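Local coordinates for protein methanogen homoaconitase large subunit (Methanocaldococcus jannaschii, PDB 4KP2) that catalyses, with its small subunit and a [4Fe-4S] cluster, the reversible dehydration of (R)-homocitrate to cis-homoaconitate and the hydration of the latter to homoisocitrate, at residues A[55-60]-A[97-102]; A[77-82]-A[109-114]; A[293-298]-A[418-423]; A[299-304]-A[406-411]. One frame throughout, in Å; residues are numbered along the deposited sequence.

Contact 1: residues A[55-60]-A[97-102]; sequences GTTPLA and KLALEF
The backbones of Pro58 and Ala99 come within 5.2 Å of each other, CA to CA, where the first turn of helix 57-67 lies against the middle of helix 90-106. No hydrogen bond crosses; the contact is small and apolar. Thr57 is directed toward the other helix and leads with its methyl: CG2, anti to the backbone N, rests 3.8 Å from Ala99 CB. The same methyl also reaches the Phe102 ring, 4.1 Å from CD2, meeting it obliquely. With chi1 at -58° the hydroxyl is turned the other way, beside the backbone N, where OG1 bonds to His53 O and Thr52 OG1 in the preceding strand. Thr57 thus ties the helix start to that strand by one branch and packs against helix 90-106 by the other. One residue on, the Pro58 ring packs on the partner helix, with Pro58 CB 4.1 Å from Leu98 CB and Pro58 CG 4.3 Å from Ala99 CB. The small side chain of Ala99 is consistent with so close an approach. Both helices cover strand 77-80, Thr57 and Phe102 each touching Val79, while the Phe102 ring also meets Tyr61 of helix 57-67 edge-to-face and Tyr163 of helix 156-165.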
loop_
_atom_site.group_PDB
_atom_site.type_symbol
_atom_site.label_atom_id
_atom_site.label_comp_id
_atom_site.label_asym_id
_atom_site.label_seq_id
_atom_site.Cartn_x
_atom_site.Cartn_y
_atom_site.Cartn_z
ATOM N N GLY A 55 -16.360 -2.937 -5.067
ATOM C CA GLY A 55 -17.289 -2.981 -3.954
ATOM C C GLY A 55 -18.738 -3.063 -4.396
ATOM O O GLY A 55 -19.604 -3.481 -3.627
ATOM N N THR A 56 -19.003 -2.671 -5.639
ATOM C CA THR A 56 -20.372 -2.636 -6.147
ATOM C C THR A 56 -20.595 -3.528 -7.369
ATOM O O THR A 56 -21.734 -3.861 -7.696
ATOM C CB THR A 56 -20.816 -1.196 -6.472
ATOM O OG1 THR A 56 -19.864 -0.584 -7.351
ATOM C CG2 THR A 56 -20.921 -0.377 -5.196
ATOM N N THR A 57 -19.513 -3.911 -8.040
ATOM C CA THR A 57 -19.610 -4.830 -9.176
ATOM C C THR A 57 -20.209 -6.198 -8.810
ATOM O O THR A 57 -21.115 -6.669 -9.498
ATOM C CB THR A 57 -18.255 -5.015 -9.911
ATOM O OG1 THR A 57 -17.770 -3.744 -10.360
ATOM C CG2 THR A 57 -18.416 -5.942 -11.108
ATOM N N PRO A 58 -19.716 -6.842 -7.732
ATOM C CA PRO A 58 -20.328 -8.131 -7.383
ATOM C C PRO A 58 -21.763 -7.964 -6.902
ATOM O O PRO A 58 -22.578 -8.872 -7.062
ATOM C CB PRO A 58 -19.455 -8.634 -6.228
ATOM C CG PRO A 58 -18.191 -7.868 -6.333
ATOM C CD PRO A 58 -18.582 -6.530 -6.845
ATOM N N LEU A 59 -22.058 -6.812 -6.311
ATOM C CA LEU A 59 -23.402 -6.512 -5.838
ATOM C C LEU A 59 -24.355 -6.303 -7.010
ATOM O O LEU A 59 -25.521 -6.694 -6.951
ATOM C CB LEU A 59 -23.392 -5.274 -4.940
ATOM C CG LEU A 59 -23.176 -5.479 -3.437
ATOM C CD1 LEU A 59 -21.895 -6.248 -3.152
ATOM C CD2 LEU A 59 -23.165 -4.138 -2.719
ATOM N N ALA A 60 -23.848 -5.690 -8.074
ATOM C CA ALA A 60 -24.648 -5.435 -9.267
ATOM C C ALA A 60 -24.756 -6.684 -10.133
ATOM O O ALA A 60 -25.759 -6.893 -10.814
ATOM C CB ALA A 60 -24.055 -4.286 -10.066
ATOM N N LYS A 97 -13.141 -11.730 -7.057
ATOM C CA LYS A 97 -13.182 -12.950 -7.852
ATOM C C LYS A 97 -14.515 -13.048 -8.587
ATOM O O LYS A 97 -14.579 -13.546 -9.711
ATOM C CB LYS A 97 -12.969 -14.183 -6.973
ATOM C CG LYS A 97 -12.678 -15.450 -7.763
ATOM C CD LYS A 97 -12.480 -16.652 -6.855
ATOM C CE LYS A 97 -13.779 -17.057 -6.179
ATOM N NZ LYS A 97 -13.618 -18.301 -5.377
ATOM N N LEU A 98 -15.574 -12.564 -7.946
ATOM C CA LEU A 98 -16.897 -12.540 -8.556
ATOM C C LEU A 98 -16.961 -11.487 -9.653
ATOM O O LEU A 98 -17.621 -11.677 -10.674
ATOM C CB LEU A 98 -17.967 -12.257 -7.502
ATOM C CG LEU A 98 -18.921 -13.407 -7.180
ATOM C CD1 LEU A 98 -19.982 -12.955 -6.191
ATOM C CD2 LEU A 98 -19.558 -13.934 -8.454
ATOM N N ALA A 99 -16.271 -10.373 -9.432
ATOM C CA ALA A 99 -16.221 -9.299 -10.414
ATOM C C ALA A 99 -15.453 -9.745 -11.651
ATOM O O ALA A 99 -15.742 -9.309 -12.764
ATOM C CB ALA A 99 -15.588 -8.059 -9.810
ATOM N N LEU A 100 -14.470 -10.617 -11.448
ATOM C CA LEU A 100 -13.701 -11.170 -12.555
ATOM C C LEU A 100 -14.564 -12.087 -13.412
ATOM O O LEU A 100 -14.359 -12.191 -14.621
ATOM C CB LEU A 100 -12.470 -11.921 -12.042
ATOM C CG LEU A 100 -11.304 -11.063 -11.551
ATOM C CD1 LEU A 100 -10.181 -11.938 -11.018
ATOM C CD2 LEU A 100 -10.801 -10.173 -12.673
ATOM N N GLU A 101 -15.529 -12.752 -12.781
ATOM C CA GLU A 101 -16.470 -13.599 -13.506
ATOM C C GLU A 101 -17.309 -12.753 -14.450
ATOM O O GLU A 101 -17.483 -13.094 -15.619
ATOM C CB GLU A 101 -17.387 -14.345 -12.537
ATOM C CG GLU A 101 -16.671 -15.299 -11.600
ATOM C CD GLU A 101 -17.634 -16.100 -10.744
ATOM O OE1 GLU A 101 -18.838 -16.132 -11.075
ATOM O OE2 GLU A 101 -17.187 -16.694 -9.741
ATOM N N PHE A 102 -17.823 -11.644 -13.924
ATOM C CA PHE A 102 -18.640 -10.710 -14.690
ATOM C C PHE A 102 -17.900 -10.209 -15.927
ATOM O O PHE A 102 -18.450 -10.198 -17.028
ATOM C CB PHE A 102 -19.047 -9.530 -13.805
ATOM C CG PHE A 102 -19.780 -8.443 -14.536
ATOM C CD1 PHE A 102 -21.136 -8.557 -14.791
ATOM C CD2 PHE A 102 -19.116 -7.303 -14.958
ATOM C CE1 PHE A 102 -21.815 -7.561 -15.461
ATOM C CE2 PHE A 102 -19.790 -6.301 -15.629
ATOM C CZ PHE A 102 -21.141 -6.430 -15.880
#

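Contact 2: residues A[77-82]-A[109-114]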
loop_
_atom_site.group_PDB
_atom_site.type_symbol
_atom_site.label_atom_id
_atom_site.label_comp_id
_atom_site.label_asym_id
_atom_site.label_seq_id
_atom_site.Cartn_x
_atom_site.Cartn_y
_atom_site.Cartn_z
ATOM N N ILE A 77 -19.585 -0.441 -20.887
ATOM C CA ILE A 77 -19.423 -0.813 -19.484
ATOM C C ILE A 77 -17.961 -0.758 -19.047
ATOM O O ILE A 77 -17.077 -1.255 -19.744
ATOM C CB ILE A 77 -19.979 -2.225 -19.212
ATOM C CG1 ILE A 77 -21.459 -2.296 -19.591
ATOM C CG2 ILE A 77 -19.792 -2.606 -17.753
ATOM C CD1 ILE A 77 -22.063 -3.670 -19.427
ATOM N N VAL A 78 -17.713 -0.146 -17.893
ATOM C CA VAL A 78 -16.361 -0.036 -17.354
ATOM C C VAL A 78 -16.276 -0.607 -15.940
ATOM O O VAL A 78 -17.089 -0.276 -15.078
ATOM C CB VAL A 78 -15.879 1.430 -17.337
ATOM C CG1 VAL A 78 -14.507 1.536 -16.686
ATOM C CG2 VAL A 78 -15.851 2.000 -18.749
ATOM N N VAL A 79 -15.291 -1.467 -15.707
ATOM C CA VAL A 79 -15.062 -2.030 -14.382
ATOM C C VAL A 79 -13.647 -1.722 -13.904
ATOM O O VAL A 79 -12.674 -1.985 -14.611
ATOM C CB VAL A 79 -15.284 -3.554 -14.365
ATOM C CG1 VAL A 79 -15.012 -4.115 -12.978
ATOM C CG2 VAL A 79 -16.698 -3.888 -14.809
ATOM N N ALA A 80 -13.535 -1.160 -12.704
ATOM C CA ALA A 80 -12.235 -0.794 -12.153
ATOM C C ALA A 80 -12.138 -1.075 -10.655
ATOM O O ALA A 80 -12.995 -0.658 -9.876
ATOM C CB ALA A 80 -11.934 0.669 -12.439
ATOM N N PHE A 81 -11.085 -1.785 -10.262
ATOM C CA PHE A 81 -10.848 -2.093 -8.856
ATOM C C PHE A 81 -10.028 -0.981 -8.217
ATOM O O PHE A 81 -8.959 -0.628 -8.717
ATOM C CB PHE A 81 -10.110 -3.426 -8.709
ATOM C CG PHE A 81 -10.873 -4.611 -9.232
ATOM C CD1 PHE A 81 -12.228 -4.521 -9.513
ATOM C CD2 PHE A 81 -10.234 -5.822 -9.439
ATOM C CE1 PHE A 81 -12.926 -5.611 -9.993
ATOM C CE2 PHE A 81 -10.928 -6.916 -9.918
ATOM C CZ PHE A 81 -12.274 -6.811 -10.196
ATOM N N ASP A 82 -10.522 -0.431 -7.113
ATOM C CA ASP A 82 -9.842 0.686 -6.467
ATOM C C ASP A 82 -10.111 0.768 -4.966
ATOM O O ASP A 82 -9.248 1.192 -4.199
ATOM C CB ASP A 82 -10.230 2.004 -7.139
ATOM C CG ASP A 82 -11.708 2.316 -6.998
ATOM O OD1 ASP A 82 -12.516 1.366 -6.928
ATOM O OD2 ASP A 82 -12.061 3.514 -6.957
ATOM N N LYS A 109 -14.231 -5.459 -22.046
ATOM C CA LYS A 109 -12.888 -5.078 -22.470
ATOM C C LYS A 109 -12.379 -3.876 -21.685
ATOM O O LYS A 109 -11.181 -3.752 -21.427
ATOM C CB LYS A 109 -12.858 -4.782 -23.968
ATOM C CG LYS A 109 -13.160 -5.990 -24.838
ATOM C CD LYS A 109 -13.033 -5.654 -26.312
ATOM C CE LYS A 109 -13.318 -6.867 -27.179
ATOM N NZ LYS A 109 -13.177 -6.547 -28.623
ATOM N N ASN A 110 -13.297 -2.995 -21.302
ATOM C CA ASN A 110 -12.948 -1.823 -20.514
ATOM C C ASN A 110 -12.785 -2.160 -19.038
ATOM O O ASN A 110 -13.432 -1.558 -18.182
ATOM C CB ASN A 110 -14.003 -0.730 -20.681
ATOM C CG ASN A 110 -14.209 -0.334 -22.125
ATOM O OD1 ASN A 110 -13.287 -0.401 -22.938
ATOM N ND2 ASN A 110 -15.426 0.080 -22.455
ATOM N N PHE A 111 -11.918 -3.123 -18.743
ATOM C CA PHE A 111 -11.690 -3.545 -17.368
ATOM C C PHE A 111 -10.333 -3.078 -16.859
ATOM O O PHE A 111 -9.335 -3.137 -17.575
ATOM C CB PHE A 111 -11.800 -5.065 -17.251
ATOM C CG PHE A 111 -11.368 -5.602 -15.919
ATOM C CD1 PHE A 111 -12.088 -5.309 -14.774
ATOM C CD2 PHE A 111 -10.248 -6.407 -15.811
ATOM C CE1 PHE A 111 -11.696 -5.804 -13.545
ATOM C CE2 PHE A 111 -9.851 -6.906 -14.585
ATOM C CZ PHE A 111 -10.575 -6.604 -13.451
ATOM N N HIS A 112 -10.305 -2.615 -15.614
ATOM C CA HIS A 112 -9.073 -2.143 -15.002
ATOM C C HIS A 112 -8.807 -2.838 -13.673
ATOM O O HIS A 112 -9.606 -2.755 -12.742
ATOM C CB HIS A 112 -9.115 -0.628 -14.814
ATOM C CG HIS A 112 -9.153 0.135 -16.101
ATOM N ND1 HIS A 112 -8.014 0.539 -16.758
ATOM C CD2 HIS A 112 -10.195 0.556 -16.856
ATOM C CE1 HIS A 112 -8.349 1.184 -17.863
ATOM N NE2 HIS A 112 -9.666 1.207 -17.945
ATOM N N LYS A 113 -7.675 -3.526 -13.600
ATOM C CA LYS A 113 -7.297 -4.273 -12.408
ATOM C C LYS A 113 -6.873 -3.343 -11.283
ATOM O O LYS A 113 -6.913 -2.120 -11.425
ATOM C CB LYS A 113 -6.156 -5.233 -12.736
ATOM C CG LYS A 113 -6.455 -6.165 -13.891
ATOM C CD LYS A 113 -5.182 -6.760 -14.462
ATOM C CE LYS A 113 -4.405 -7.523 -13.406
ATOM N NZ LYS A 113 -3.135 -8.070 -13.955
ATOM N N GLY A 114 -6.465 -3.932 -10.165
ATOM C CA GLY A 114 -5.965 -3.162 -9.045
ATOM C C GLY A 114 -4.652 -2.489 -9.386
ATOM O O GLY A 114 -3.773 -3.098 -9.995
#
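Val79 and Phe111 face each other, CA atoms 4.8 Å apart, in a parallel strand pairing whose next bridge is Ala80 with His112. Three backbone hydrogen bonds make the ladder. Val79 N donates to Asn110 O at 3.1 Å. His112 N then reaches Val79 O at 2.6 Å. Phe81 N closes the series on His112 O at 3.0 Å. Val79 O also receives a CA-H...O contact from Phe111 CA. At the start of the pairing Asn110, centre of an inverse gamma turn, adds a weak, bent bond from its ND2 to Ile77 O.

These strands flank helix 90-106 in a right-handed beta-alpha-beta unit, and 111-112 is the outermost strand of its parallel sheet at that end.

The apolar contacts divide between the two faces. On the helix 90-106 side Phe111 CG is anti to the backbone N (chi1 171°), which swings the ring along the strand: Phe111 CD1 meets Val79 CG1 at 3.6 Å, and the ring presses its edge onto the face of Phe81. This T-shaped pair has centroids 5.0 Å apart and planes at 78°, with Phe111 CE1 3.5 Å from Phe81 CZ, toward the rim of the ring. A leucine in place of Phe81 lacks the flat face that receives Phe111 and would probably leave that ring edge and Ala99 of the helix with a gap beside them. On the other face the methyl of Ala80 touches CB of His112 at 3.9 Å; His112 NE2 bonds to Tyr127 OH, and Ile122 of helix 119-126 covers both residues. Lys113 reaches instead to Val347 O and His344 O of the second subunit.

Contact 3: residues A[293-298]-A[418-423]; sequences EQVAVP and YIYLAS
Ala296 and Leu421 form a single antiparallel, hydrogen-bonded bridge between strand 418-421 and the weakly bonded strand 294-296. Ala296 N donates to Leu421 O at 2.8 Å, and Leu421 N returns a bond of 3.0 Å to Ala296 O, on a lone pair in the carbonyl plane. The N-to-C directions of the two strand axes lie 155° apart, nearly antiparallel. Packing is close past this bridge, where Pro298 lies over the Tyr420 ring: CD sits 3.5 Å from the ring centroid and 14° off the normal, a CH-pi contact over the middle of one face. With chi1 at -72°, Tyr420 CG is anti to its carbonyl carbon, and the ring extends toward the 293-298 segment. Val297 CG1 approaches Tyr420 CE2 obliquely at 3.8 Å, while Val295 CG1 comes to the ring edge, 4.1 Å from CD2. A serine in place of Tyr420 would probably leave Pro298 without the aromatic face it rests on and open a gap beside Val295 and Val297. At the other end small groups meet, Val295 CG2 and Ala422 CB at 3.7 Å, and Gln294 turns its amide away to Glu292 O. The looser, more solvent-exposed side is that of Tyr418, where Pro298 CG stands 4.1 Å from Tyr418 CB. Strand 418-421 is the last strand of a parallel sheet, next to strand 399-402, whose Ile399 and Leu401 also touch Tyr420; strand 294-296 adds its one antiparallel bridge on the outer edge. Val295 and Val297 lean on helix 307-310, Gln294 on helix 189-200, and Ser423 N-caps helix 424-433.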
loop_
_atom_site.group_PDB
_atom_site.type_symbol
_atom_site.label_atom_id
_atom_site.label_comp_id
_atom_site.label_asym_id
_atom_site.label_seq_id
_atom_site.Cartn_x
_atom_site.Cartn_y
_atom_site.Cartn_z
ATOM N N GLU A 293 -8.127 30.136 3.724
ATOM C CA GLU A 293 -8.161 28.728 3.352
ATOM C C GLU A 293 -9.148 27.968 4.233
ATOM O O GLU A 293 -9.433 28.379 5.357
ATOM C CB GLU A 293 -6.761 28.118 3.426
ATOM C CG GLU A 293 -5.899 28.430 2.213
ATOM C CD GLU A 293 -4.431 28.556 2.556
ATOM O OE1 GLU A 293 -4.060 29.556 3.204
ATOM O OE2 GLU A 293 -3.649 27.658 2.179
ATOM N N GLN A 294 -9.667 26.857 3.720
ATOM C CA GLN A 294 -10.789 26.181 4.362
ATOM C C GLN A 294 -10.460 24.778 4.877
ATOM O O GLN A 294 -9.919 23.947 4.148
ATOM C CB GLN A 294 -11.976 26.120 3.397
ATOM C CG GLN A 294 -12.362 27.467 2.800
ATOM C CD GLN A 294 -12.851 28.458 3.839
ATOM O OE1 GLN A 294 -13.963 28.339 4.355
ATOM N NE2 GLN A 294 -12.020 29.446 4.149
ATOM N N VAL A 295 -10.796 24.530 6.141
ATOM C CA VAL A 295 -10.657 23.211 6.752
ATOM C C VAL A 295 -11.959 22.768 7.425
ATOM O O VAL A 295 -12.422 23.403 8.373
ATOM C CB VAL A 295 -9.531 23.191 7.800
ATOM C CG1 VAL A 295 -9.524 21.865 8.549
ATOM C CG2 VAL A 295 -8.185 23.450 7.140
ATOM N N ALA A 296 -12.540 21.674 6.937
ATOM C CA ALA A 296 -13.801 21.170 7.476
ATOM C C ALA A 296 -13.603 20.374 8.765
ATOM O O ALA A 296 -12.753 19.488 8.832
ATOM C CB ALA A 296 -14.524 20.326 6.438
ATOM N N VAL A 297 -14.403 20.692 9.778
ATOM C CA VAL A 297 -14.296 20.047 11.082
ATOM C C VAL A 297 -15.347 18.943 11.246
ATOM O O VAL A 297 -16.375 18.961 10.566
ATOM C CB VAL A 297 -14.429 21.080 12.226
ATOM C CG1 VAL A 297 -13.445 22.222 12.021
ATOM C CG2 VAL A 297 -15.854 21.607 12.316
ATOM N N PRO A 298 -15.079 17.970 12.137
ATOM C CA PRO A 298 -16.022 16.882 12.429
ATOM C C PRO A 298 -17.406 17.392 12.828
ATOM O O PRO A 298 -17.503 18.456 13.441
ATOM C CB PRO A 298 -15.370 16.177 13.621
ATOM C CG PRO A 298 -13.925 16.403 13.430
ATOM C CD PRO A 298 -13.792 17.772 12.828
ATOM N N TYR A 418 -11.639 11.141 14.854
ATOM C CA TYR A 418 -11.953 12.438 14.267
ATOM C C TYR A 418 -11.289 12.640 12.910
ATOM O O TYR A 418 -10.162 12.197 12.684
ATOM C CB TYR A 418 -11.551 13.563 15.221
ATOM C CG TYR A 418 -12.172 13.440 16.593
ATOM C CD1 TYR A 418 -13.422 13.981 16.862
ATOM C CD2 TYR A 418 -11.509 12.779 17.620
ATOM C CE1 TYR A 418 -13.993 13.870 18.116
ATOM C CE2 TYR A 418 -12.070 12.662 18.875
ATOM C CZ TYR A 418 -13.312 13.210 19.118
ATOM O OH TYR A 418 -13.873 13.094 20.369
ATOM N N ILE A 419 -12.000 13.316 12.013
ATOM C CA ILE A 419 -11.507 13.576 10.665
ATOM C C ILE A 419 -11.624 15.058 10.321
ATOM O O ILE A 419 -12.624 15.698 10.636
ATOM C CB ILE A 419 -12.290 12.761 9.616
ATOM C CG1 ILE A 419 -12.246 11.270 9.952
ATOM C CG2 ILE A 419 -11.743 13.005 8.214
ATOM C CD1 ILE A 419 -13.019 10.410 8.983
ATOM N N TYR A 420 -10.592 15.601 9.684
ATOM C CA TYR A 420 -10.631 16.972 9.190
ATOM C C TYR A 420 -10.348 16.986 7.692
ATOM O O TYR A 420 -9.478 16.260 7.210
ATOM C CB TYR A 420 -9.612 17.844 9.926
ATOM C CG TYR A 420 -9.983 18.173 11.355
ATOM C CD1 TYR A 420 -9.851 17.229 12.363
ATOM C CD2 TYR A 420 -10.453 19.435 11.697
ATOM C CE1 TYR A 420 -10.184 17.527 13.671
ATOM C CE2 TYR A 420 -10.788 19.743 13.003
ATOM C CZ TYR A 420 -10.651 18.785 13.985
ATOM O OH TYR A 420 -10.982 19.081 15.288
ATOM N N LEU A 421 -11.088 17.810 6.957
ATOM C CA LEU A 421 -10.932 17.890 5.508
ATOM C C LEU A 421 -10.238 19.183 5.097
ATOM O O LEU A 421 -10.594 20.261 5.568
ATOM C CB LEU A 421 -12.293 17.791 4.818
ATOM C CG LEU A 421 -13.106 16.526 5.087
ATOM C CD1 LEU A 421 -14.450 16.601 4.382
ATOM C CD2 LEU A 421 -12.334 15.295 4.643
ATOM N N ALA A 422 -9.253 19.070 4.210
ATOM C CA ALA A 422 -8.507 20.235 3.748
ATOM C C ALA A 422 -7.853 19.998 2.390
ATOM O O ALA A 422 -8.083 18.973 1.745
ATOM C CB ALA A 422 -7.459 20.636 4.777
ATOM N N SER A 423 -7.039 20.958 1.966
ATOM C CA SER A 423 -6.341 20.876 0.689
ATOM C C SER A 423 -5.020 20.130 0.859
ATOM O O SER A 423 -4.499 20.048 1.972
ATOM C CB SER A 423 -6.084 22.280 0.138
ATOM O OG SER A 423 -5.181 22.996 0.961
#

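Contact 4: residues A[299-304]-A[406-411]; sequences HHPDNV and RNFKGR
Asn407 and His300 make the one hydrogen bond between these two loops, from Asn407 ND2 to His300 O at 2.8 Å. The acceptor lies near the amide plane, but the donor stands above the carbonyl plane. Asn407 CG is anti to the backbone N (chi1 -166°), which sends the amide toward the other loop; ND2 also has a weak bond to Val297 O, and Asn407 CB slides past Pro301. Phe408 follows, its CA giving a CA-H...O contact to His299 O at 3.2 Å. The CE1 corner of its ring touches Pro301 CD at 3.5 Å, and His300 CD2 comes to the same CD1-CE1 edge from the other side of the ring plane, the two rings oblique at 65°. The CD2 edge of the ring stands over a face of the Arg411 guanidinium, at the end of the type II turn. Lys409 lays its chain over the imidazole of His299 (preceding peptide cis): CE stands 3.8 Å from the ring centroid, a CH-pi contact offset toward the rim. Chemically, one short bond, poorly aimed at the carbonyl lone pairs, is set among methylene and ring surfaces; a positive charge on His299 would probably be disfavoured by the nearby lysine ammonium.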
loop_
_atom_site.group_PDB
_atom_site.type_symbol
_atom_site.label_atom_id
_atom_site.label_comp_id
_atom_site.label_asym_id
_atom_site.label_seq_id
_atom_site.Cartn_x
_atom_site.Cartn_y
_atom_site.Cartn_z
ATOM N N HIS A 299 -18.457 16.647 12.491
ATOM C CA HIS A 299 -18.328 15.383 11.770
ATOM C C HIS A 299 -19.081 15.418 10.446
ATOM O O HIS A 299 -19.648 14.413 10.021
ATOM C CB HIS A 299 -18.853 14.224 12.620
ATOM C CG HIS A 299 -18.102 14.020 13.898
ATOM N ND1 HIS A 299 -17.020 13.173 14.000
ATOM C CD2 HIS A 299 -18.281 14.551 15.131
ATOM C CE1 HIS A 299 -16.563 13.192 15.239
ATOM N NE2 HIS A 299 -17.310 14.020 15.946
ATOM N N HIS A 300 -19.091 16.579 9.800
ATOM C CA HIS A 300 -19.812 16.737 8.543
ATOM C C HIS A 300 -19.068 17.664 7.587
ATOM O O HIS A 300 -18.386 18.592 8.022
ATOM C CB HIS A 300 -21.222 17.269 8.799
ATOM C CG HIS A 300 -22.066 16.368 9.649
ATOM N ND1 HIS A 300 -22.070 16.435 11.025
ATOM C CD2 HIS A 300 -22.929 15.380 9.316
ATOM C CE1 HIS A 300 -22.902 15.526 11.505
ATOM N NE2 HIS A 300 -23.436 14.873 10.489
ATOM N N PRO A 301 -19.198 17.410 6.274
ATOM C CA PRO A 301 -18.545 18.230 5.247
ATOM C C PRO A 301 -19.055 19.668 5.224
ATOM O O PRO A 301 -18.407 20.525 4.623
ATOM C CB PRO A 301 -18.926 17.524 3.941
ATOM C CG PRO A 301 -19.248 16.128 4.339
ATOM C CD PRO A 301 -19.879 16.242 5.690
ATOM N N ASP A 302 -20.194 19.931 5.859
ATOM C CA ASP A 302 -20.744 21.284 5.877
ATOM C C ASP A 302 -20.313 22.084 7.112
ATOM O O ASP A 302 -21.054 22.939 7.600
ATOM C CB ASP A 302 -22.270 21.276 5.723
ATOM C CG ASP A 302 -22.985 20.808 6.972
ATOM O OD1 ASP A 302 -22.433 19.951 7.692
ATOM O OD2 ASP A 302 -24.103 21.303 7.235
ATOM N N ASN A 303 -19.104 21.817 7.598
ATOM C CA ASN A 303 -18.579 22.510 8.769
ATOM C C ASN A 303 -17.128 22.971 8.634
ATOM O O ASN A 303 -16.232 22.365 9.216
ATOM C CB ASN A 303 -18.704 21.624 10.011
ATOM C CG ASN A 303 -20.125 21.532 10.528
ATOM O OD1 ASN A 303 -20.907 22.473 10.400
ATOM N ND2 ASN A 303 -20.464 20.395 11.126
ATOM N N VAL A 304 -16.891 24.039 7.880
ATOM C CA VAL A 304 -15.554 24.628 7.850
ATOM C C VAL A 304 -15.484 26.023 8.466
ATOM O O VAL A 304 -16.194 26.942 8.057
ATOM C CB VAL A 304 -14.931 24.673 6.433
ATOM C CG1 VAL A 304 -15.892 25.234 5.441
ATOM C CG2 VAL A 304 -13.708 25.543 6.445
ATOM N N ARG A 406 -15.452 12.801 2.598
ATOM C CA ARG A 406 -16.289 12.385 3.719
ATOM C C ARG A 406 -15.698 12.813 5.059
ATOM O O ARG A 406 -14.479 12.890 5.218
ATOM C CB ARG A 406 -16.525 10.875 3.700
ATOM C CG ARG A 406 -17.850 10.468 3.076
ATOM C CD ARG A 406 -17.791 10.502 1.560
ATOM N NE ARG A 406 -17.055 9.362 1.025
ATOM C CZ ARG A 406 -17.603 8.182 0.756
ATOM N NH1 ARG A 406 -18.897 7.986 0.973
ATOM N NH2 ARG A 406 -16.860 7.197 0.271
ATOM N N ASN A 407 -16.572 13.081 6.021
ATOM C CA ASN A 407 -16.162 13.643 7.299
ATOM C C ASN A 407 -16.945 13.032 8.457
ATOM O O ASN A 407 -16.785 13.424 9.613
ATOM C CB ASN A 407 -16.357 15.161 7.272
ATOM C CG ASN A 407 -15.660 15.861 8.416
ATOM O OD1 ASN A 407 -14.760 15.302 9.041
ATOM N ND2 ASN A 407 -16.073 17.090 8.700
ATOM N N PHE A 408 -17.782 12.053 8.135
ATOM C CA PHE A 408 -18.731 11.489 9.091
ATOM C C PHE A 408 -18.078 10.766 10.270
ATOM O O PHE A 408 -16.941 10.301 10.183
ATOM C CB PHE A 408 -19.712 10.570 8.365
ATOM C CG PHE A 408 -20.409 11.233 7.212
ATOM C CD1 PHE A 408 -20.851 12.541 7.315
ATOM C CD2 PHE A 408 -20.605 10.557 6.021
ATOM C CE1 PHE A 408 -21.489 13.157 6.255
ATOM C CE2 PHE A 408 -21.239 11.166 4.957
ATOM C CZ PHE A 408 -21.682 12.469 5.073
ATOM N N LYS A 409 -18.819 10.681 11.371
ATOM C CA LYS A 409 -18.315 10.106 12.612
ATOM C C LYS A 409 -18.024 8.614 12.488
ATOM O O LYS A 409 -18.915 7.820 12.188
ATOM C CB LYS A 409 -19.314 10.352 13.745
ATOM C CG LYS A 409 -18.825 9.920 15.116
ATOM C CD LYS A 409 -19.869 10.203 16.186
ATOM C CE LYS A 409 -20.235 11.680 16.226
ATOM N NZ LYS A 409 -21.287 11.970 17.240
ATOM N N GLY A 410 -16.771 8.240 12.729
ATOM C CA GLY A 410 -16.361 6.850 12.668
ATOM C C GLY A 410 -16.220 6.345 11.247
ATOM O O GLY A 410 -16.461 5.170 10.969
ATOM N N ARG A 411 -15.822 7.235 10.345
ATOM C CA ARG A 411 -15.691 6.887 8.935
ATOM C C ARG A 411 -14.401 6.119 8.658
ATOM O O ARG A 411 -14.400 5.144 7.905
ATOM C CB ARG A 411 -15.746 8.145 8.067
ATOM C CG ARG A 411 -15.662 7.869 6.577
ATOM C CD ARG A 411 -16.998 8.093 5.888
ATOM N NE ARG A 411 -18.090 7.366 6.531
ATOM C CZ ARG A 411 -19.315 7.266 6.026
ATOM N NH1 ARG A 411 -19.602 7.838 4.864
ATOM N NH2 ARG A 411 -20.251 6.590 6.675
#

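How the contacts relate
From the N terminus, the chain first meets contact 1 at 55-60, the start of helix 57-67, then contact 2 at 77-82. Contact 1 closes at 97-102 and contact 2 at 109-114, so their loops cross; they also touch one another, and together join two helices to the parallel sheet beneath them. Contact 3 opens far later, at 293-298, and contact 4 directly after it. Contact 4 closes at 406-411 and contact 3 at 418-423, which nests the former in the latter. Their centres lie about 8 Å apart: contact 3 ties 293-298 to the edge strand of a second parallel sheet, contact 4 the following loop to the loop leading into that strand. The two pairs do not touch.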